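Local coordinates for protein N-glycosylase/DNA lyase (Methanocaldococcus jannaschii, PDB 3FHF) that belongs to the helix-hairpin-helix superfamily of DNA glycosylase/lyases, as an archaeal member with a mainly helical fold, at residues 14-18 with 192-196; 25-29 with 210-214. All coordinates share one frame; numbering follows the deposited sequence.

Interaction 1: 14-18 with 192-196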
loop_
_atom_site.group_PDB
_atom_site.type_symbol
_atom_site.label_atom_id
_atom_site.label_comp_id
_atom_site.label_asym_id
_atom_site.label_seq_id
_atom_site.Cartn_x
_atom_site.Cartn_y
_atom_site.Cartn_z
ATOM N N ILE A 14 -18.493 -5.806 -8.216
ATOM C CA ILE A 14 -17.319 -6.578 -7.832
ATOM C C ILE A 14 -17.513 -8.064 -8.142
ATOM O O ILE A 14 -16.587 -8.730 -8.601
ATOM C CB ILE A 14 -16.994 -6.367 -6.335
ATOM C CG1 ILE A 14 -16.487 -4.937 -6.134
ATOM C CG2 ILE A 14 -15.938 -7.371 -5.866
ATOM C CD1 ILE A 14 -16.355 -4.513 -4.680
ATOM N N GLU A 15 -18.712 -8.584 -7.894
ATOM C CA GLU A 15 -18.991 -9.989 -8.187
ATOM C C GLU A 15 -18.895 -10.193 -9.695
ATOM O O GLU A 15 -18.522 -11.266 -10.171
ATOM C CB GLU A 15 -20.390 -10.378 -7.704
ATOM C CG GLU A 15 -20.553 -10.399 -6.187
ATOM C CD GLU A 15 -19.760 -11.510 -5.513
ATOM O OE1 GLU A 15 -19.152 -12.336 -6.227
ATOM O OE2 GLU A 15 -19.754 -11.563 -4.261
ATOM N N GLU A 16 -19.239 -9.154 -10.446
ATOM C CA GLU A 16 -19.168 -9.215 -11.900
ATOM C C GLU A 16 -17.697 -9.298 -12.327
ATOM O O GLU A 16 -17.334 -10.075 -13.214
ATOM C CB GLU A 16 -19.817 -7.970 -12.496
ATOM C CG GLU A 16 -20.817 -8.267 -13.591
ATOM C CD GLU A 16 -21.867 -7.178 -13.730
ATOM O OE1 GLU A 16 -21.506 -6.039 -14.097
ATOM O OE2 GLU A 16 -23.054 -7.463 -13.463
ATOM N N LEU A 17 -16.848 -8.504 -11.682
ATOM C CA LEU A 17 -15.428 -8.509 -12.009
ATOM C C LEU A 17 -14.797 -9.856 -11.656
ATOM O O LEU A 17 -13.933 -10.362 -12.384
ATOM C CB LEU A 17 -14.714 -7.380 -11.266
ATOM C CG LEU A 17 -15.066 -5.953 -11.700
ATOM C CD1 LEU A 17 -14.303 -4.960 -10.825
ATOM C CD2 LEU A 17 -14.712 -5.753 -13.174
ATOM N N LYS A 18 -15.231 -10.435 -10.539
ATOM C CA LYS A 18 -14.716 -11.731 -10.110
ATOM C C LYS A 18 -15.065 -12.814 -11.127
ATOM O O LYS A 18 -14.379 -13.840 -11.215
ATOM C CB LYS A 18 -15.275 -12.097 -8.734
ATOM C CG LYS A 18 -14.628 -11.331 -7.579
ATOM C CD LYS A 18 -15.353 -11.581 -6.265
ATOM C CE LYS A 18 -15.468 -13.076 -5.963
ATOM N NZ LYS A 18 -16.408 -13.332 -4.829
ATOM N N GLU A 192 -18.068 -9.425 2.526
ATOM C CA GLU A 192 -19.355 -9.425 1.846
ATOM C C GLU A 192 -19.169 -9.892 0.404
ATOM O O GLU A 192 -20.112 -10.373 -0.217
ATOM C CB GLU A 192 -19.987 -8.019 1.910
ATOM C CG GLU A 192 -21.420 -7.933 1.416
ATOM C CD GLU A 192 -22.079 -6.590 1.723
ATOM O OE1 GLU A 192 -23.173 -6.324 1.188
ATOM O OE2 GLU A 192 -21.513 -5.797 2.504
ATOM N N VAL A 193 -17.948 -9.765 -0.126
ATOM C CA VAL A 193 -17.658 -10.212 -1.487
ATOM C C VAL A 193 -16.616 -11.326 -1.501
ATOM O O VAL A 193 -16.106 -11.705 -2.553
ATOM C CB VAL A 193 -17.171 -9.050 -2.400
ATOM C CG1 VAL A 193 -18.305 -8.073 -2.630
ATOM C CG2 VAL A 193 -15.978 -8.338 -1.780
ATOM N N ASN A 194 -16.310 -11.844 -0.315
ATOM C CA ASN A 194 -15.333 -12.915 -0.151
ATOM C C ASN A 194 -13.949 -12.598 -0.714
ATOM O O ASN A 194 -13.340 -13.419 -1.399
ATOM C CB ASN A 194 -15.862 -14.212 -0.764
ATOM C CG ASN A 194 -16.948 -14.850 0.080
ATOM O OD1 ASN A 194 -18.055 -14.323 0.199
ATOM N ND2 ASN A 194 -16.631 -15.988 0.681
ATOM N N LEU A 195 -13.456 -11.404 -0.410
ATOM C CA LEU A 195 -12.132 -10.980 -0.860
ATOM C C LEU A 195 -11.340 -10.524 0.357
ATOM O O LEU A 195 -11.909 -9.976 1.297
ATOM C CB LEU A 195 -12.226 -9.811 -1.845
ATOM C CG LEU A 195 -12.836 -10.034 -3.229
ATOM C CD1 LEU A 195 -12.872 -8.705 -3.981
ATOM C CD2 LEU A 195 -12.006 -11.056 -4.007
ATOM N N LYS A 196 -10.032 -10.760 0.342
ATOM C CA LYS A 196 -9.166 -10.333 1.436
ATOM C C LYS A 196 -8.925 -8.846 1.186
ATOM O O LYS A 196 -9.163 -8.368 0.080
ATOM C CB LYS A 196 -7.830 -11.069 1.376
ATOM C CG LYS A 196 -7.943 -12.581 1.395
ATOM C CD LYS A 196 -6.577 -13.223 1.189
ATOM C CE LYS A 196 -6.700 -14.731 1.002
ATOM N NZ LYS A 196 -7.421 -15.362 2.145
HETATM O O HOH W 1 -19.101 -13.435 -2.711
#
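A Schellman motif ends helix 176-192 of this helical glycosylase fold, and Lys18 of helix 5-18 reaches across to it to bind the carbonyl of Val193. Asn194, with positive phi, is the C-prime residue: its N and that of Leu195 bond back to carbonyls in the last turn of the helix. The chain thus leaves the helix with Val193 O facing Lys18, whose NZ donates to it over 2.8 Å. The ammonium stands off the line of the C=O (C=O...N angle 146°) and is tilted 34° from the carbonyl plane. A bend in the lysine chain at chi3 (54°) brings NZ back beside its own helix. There Lys18 NZ also forms a salt bridge with Glu15 OE1 (3.2 Å), from the syn side but well out of the carboxylate plane. One ammonium therefore joins a side chain of the first helix to a backbone carbonyl at the end of the other. Beside these polar groups, CG2 of Ile14 sits in the angle between two aliphatic side chains, 4.0 Å from Val193 CB and 3.8 Å from Leu195 CD1; Ile14 and Val193 cross nearly at right angles. Tyr203 of helix 197-209 touches both Lys18 and Leu195. A water appears to donate to Glu15 OE2, though at a doubtfully short 2.5 Å, and its link to Asn194 OD1 holds for one of two conformers.

Interaction 2: 25-29 with 210-214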
loop_
_atom_site.group_PDB
_atom_site.type_symbol
_atom_site.label_atom_id
_atom_site.label_comp_id
_atom_site.label_asym_id
_atom_site.label_seq_id
_atom_site.Cartn_x
_atom_site.Cartn_y
_atom_site.Cartn_z
ATOM N N ILE A 25 -6.116 -11.521 -13.688
ATOM C CA ILE A 25 -5.095 -10.486 -13.735
ATOM C C ILE A 25 -4.770 -10.006 -12.324
ATOM O O ILE A 25 -3.606 -9.839 -11.972
ATOM C CB ILE A 25 -5.563 -9.296 -14.616
ATOM C CG1 ILE A 25 -5.699 -9.770 -16.070
ATOM C CG2 ILE A 25 -4.578 -8.133 -14.508
ATOM C CD1 ILE A 25 -6.272 -8.741 -17.034
ATOM N N ILE A 26 -5.799 -9.784 -11.518
ATOM C CA ILE A 26 -5.594 -9.339 -10.150
ATOM C C ILE A 26 -4.965 -10.459 -9.313
ATOM O O ILE A 26 -4.054 -10.212 -8.517
ATOM C CB ILE A 26 -6.927 -8.878 -9.527
ATOM C CG1 ILE A 26 -7.332 -7.529 -10.150
ATOM C CG2 ILE A 26 -6.796 -8.775 -8.007
ATOM C CD1 ILE A 26 -8.686 -7.019 -9.692
ATOM N N ASP A 27 -5.440 -11.689 -9.500
ATOM C CA ASP A 27 -4.892 -12.822 -8.758
ATOM C C ASP A 27 -3.403 -12.983 -9.025
ATOM O O ASP A 27 -2.648 -13.319 -8.116
ATOM C CB ASP A 27 -5.621 -14.129 -9.111
ATOM C CG ASP A 27 -6.993 -14.236 -8.455
ATOM O OD1 ASP A 27 -7.316 -13.401 -7.581
ATOM O OD2 ASP A 27 -7.748 -15.170 -8.800
ATOM N N LYS A 28 -2.977 -12.754 -10.266
ATOM C CA LYS A 28 -1.566 -12.869 -10.623
ATOM C C LYS A 28 -0.737 -11.831 -9.865
ATOM O O LYS A 28 0.360 -12.121 -9.393
ATOM C CB LYS A 28 -1.368 -12.662 -12.123
ATOM C CG LYS A 28 0.091 -12.744 -12.587
ATOM C CD LYS A 28 0.694 -14.110 -12.283
ATOM C CE LYS A 28 2.042 -14.307 -12.977
ATOM N NZ LYS A 28 3.092 -13.325 -12.576
ATOM N N ARG A 29 -1.252 -10.611 -9.776
ATOM C CA ARG A 29 -0.552 -9.551 -9.060
ATOM C C ARG A 29 -0.435 -9.944 -7.585
ATOM O O ARG A 29 0.607 -9.743 -6.951
ATOM C CB ARG A 29 -1.316 -8.222 -9.188
ATOM C CG ARG A 29 -0.590 -7.024 -8.575
ATOM C CD ARG A 29 0.630 -6.590 -9.394
ATOM N NE ARG A 29 0.240 -6.027 -10.687
ATOM C CZ ARG A 29 0.145 -6.732 -11.812
ATOM N NH1 ARG A 29 0.424 -8.030 -11.812
ATOM N NH2 ARG A 29 -0.255 -6.148 -12.934
ATOM N N GLY A 210 -9.218 1.248 -14.142
ATOM C CA GLY A 210 -9.143 0.267 -15.209
ATOM C C GLY A 210 -7.756 -0.342 -15.284
ATOM O O GLY A 210 -7.435 -1.075 -16.220
ATOM N N LYS A 211 -6.921 -0.043 -14.296
ATOM C CA LYS A 211 -5.568 -0.585 -14.276
ATOM C C LYS A 211 -5.304 -1.407 -13.020
ATOM O O LYS A 211 -6.008 -1.276 -12.026
ATOM C CB LYS A 211 -4.538 0.546 -14.367
ATOM C CG LYS A 211 -4.755 1.452 -15.562
ATOM C CD LYS A 211 -3.488 2.177 -15.975
ATOM C CE LYS A 211 -2.970 3.123 -14.914
ATOM N NZ LYS A 211 -1.792 3.891 -15.438
ATOM N N VAL A 212 -4.283 -2.255 -13.086
ATOM C CA VAL A 212 -3.881 -3.093 -11.962
ATOM C C VAL A 212 -2.375 -2.914 -11.749
ATOM O O VAL A 212 -1.561 -3.534 -12.434
ATOM C CB VAL A 212 -4.176 -4.578 -12.232
ATOM C CG1 VAL A 212 -3.668 -5.424 -11.069
ATOM C CG2 VAL A 212 -5.677 -4.790 -12.411
ATOM N N LEU A 213 -2.007 -2.061 -10.800
ATOM C CA LEU A 213 -0.594 -1.805 -10.523
ATOM C C LEU A 213 -0.198 -2.424 -9.181
ATOM O O LEU A 213 -0.354 -3.630 -8.984
ATOM C CB LEU A 213 -0.341 -0.290 -10.530
ATOM C CG LEU A 213 -0.705 0.438 -11.834
ATOM C CD1 LEU A 213 -0.530 1.942 -11.658
ATOM C CD2 LEU A 213 0.181 -0.062 -12.969
ATOM N N LYS A 214 0.324 -1.608 -8.267
ATOM C CA LYS A 214 0.721 -2.083 -6.936
ATOM C C LYS A 214 0.930 -0.883 -6.013
ATOM O O LYS A 214 0.728 0.251 -6.501
ATOM C CB LYS A 214 2.013 -2.908 -7.005
ATOM C CG LYS A 214 3.280 -2.096 -7.234
ATOM C CD LYS A 214 4.525 -2.942 -6.993
ATOM C CE LYS A 214 5.778 -2.076 -6.978
ATOM N NZ LYS A 214 7.002 -2.835 -6.608
ATOM O OXT LYS A 214 1.277 -1.078 -4.830
#
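Arg29 and Val212 run side by side, pointing opposite ways, the arginine reaching out from helix 22-34 and the valine coming back from the C-terminal tail that follows helix 197-209. CG of Arg29 lies anti to the backbone N (chi1 -175°), and bends at chi2 and chi3 fold the rest of the chain so that the guanidinium lies along the tail backbone. Val212 CG1 packs over one face of that flat group, 4.0 Å from Arg29 NH2, while Leu213 O comes to its edge, near the plane. Two successive carbonyls are engaged. Arg29 NH2 donates to Val212 O at 3.0 Å with an N-H...O angle of 155°; this oxygen lies somewhat out of the guanidinium plane. Arg29 NE reaches Leu213 O at the same 3.0 Å, but the bond is weak because its N-H is poorly aimed, at 127°. The third nitrogen, NH1, turns to Glu32 further along the helix, forming a salt bridge with its OE1. The second methyl of Val212 serves the apolar half of the contact: CG2 lies 3.9 Å from Ile26 CG1 and 4.1 Å from Ile25 CG2. Val212 lies nearly perpendicular to Ile26, whereas Ile25, on the more exposed side, meets the valine obliquely. Tyr206 of helix 197-209 touches Val212, and Leu202 and Tyr203 touch Ile26, so the helix preceding the tail extends this apolar patch. The guanidinium probably has its rotation restricted, and its charge is probably balanced by Glu32 and by carbonyl dipoles, the NE contact being weak; those dipoles depend on the path of the tail rather than on its side chains.

In the fold
Both contacts pin irregular chain near the C-terminus to a helix near the N-terminus: interaction 1 joins helix 5-18 to the loop before helix 197-209, and interaction 2 joins the next helix, 22-34, to the tail after it. Tyr203 touches residues of both. Their centres lie about 14 Å apart on the same side of the chain's centre, without touching. Interaction 1 is farther from that centre yet partly buried; interaction 2 is a surface contact. Each combines aliphatic packing with a cationic side chain, but the lysine of the first is shared between one carbonyl and Glu15 of its own helix, while the guanidinium of the second spans two consecutive carbonyls, one of them weakly.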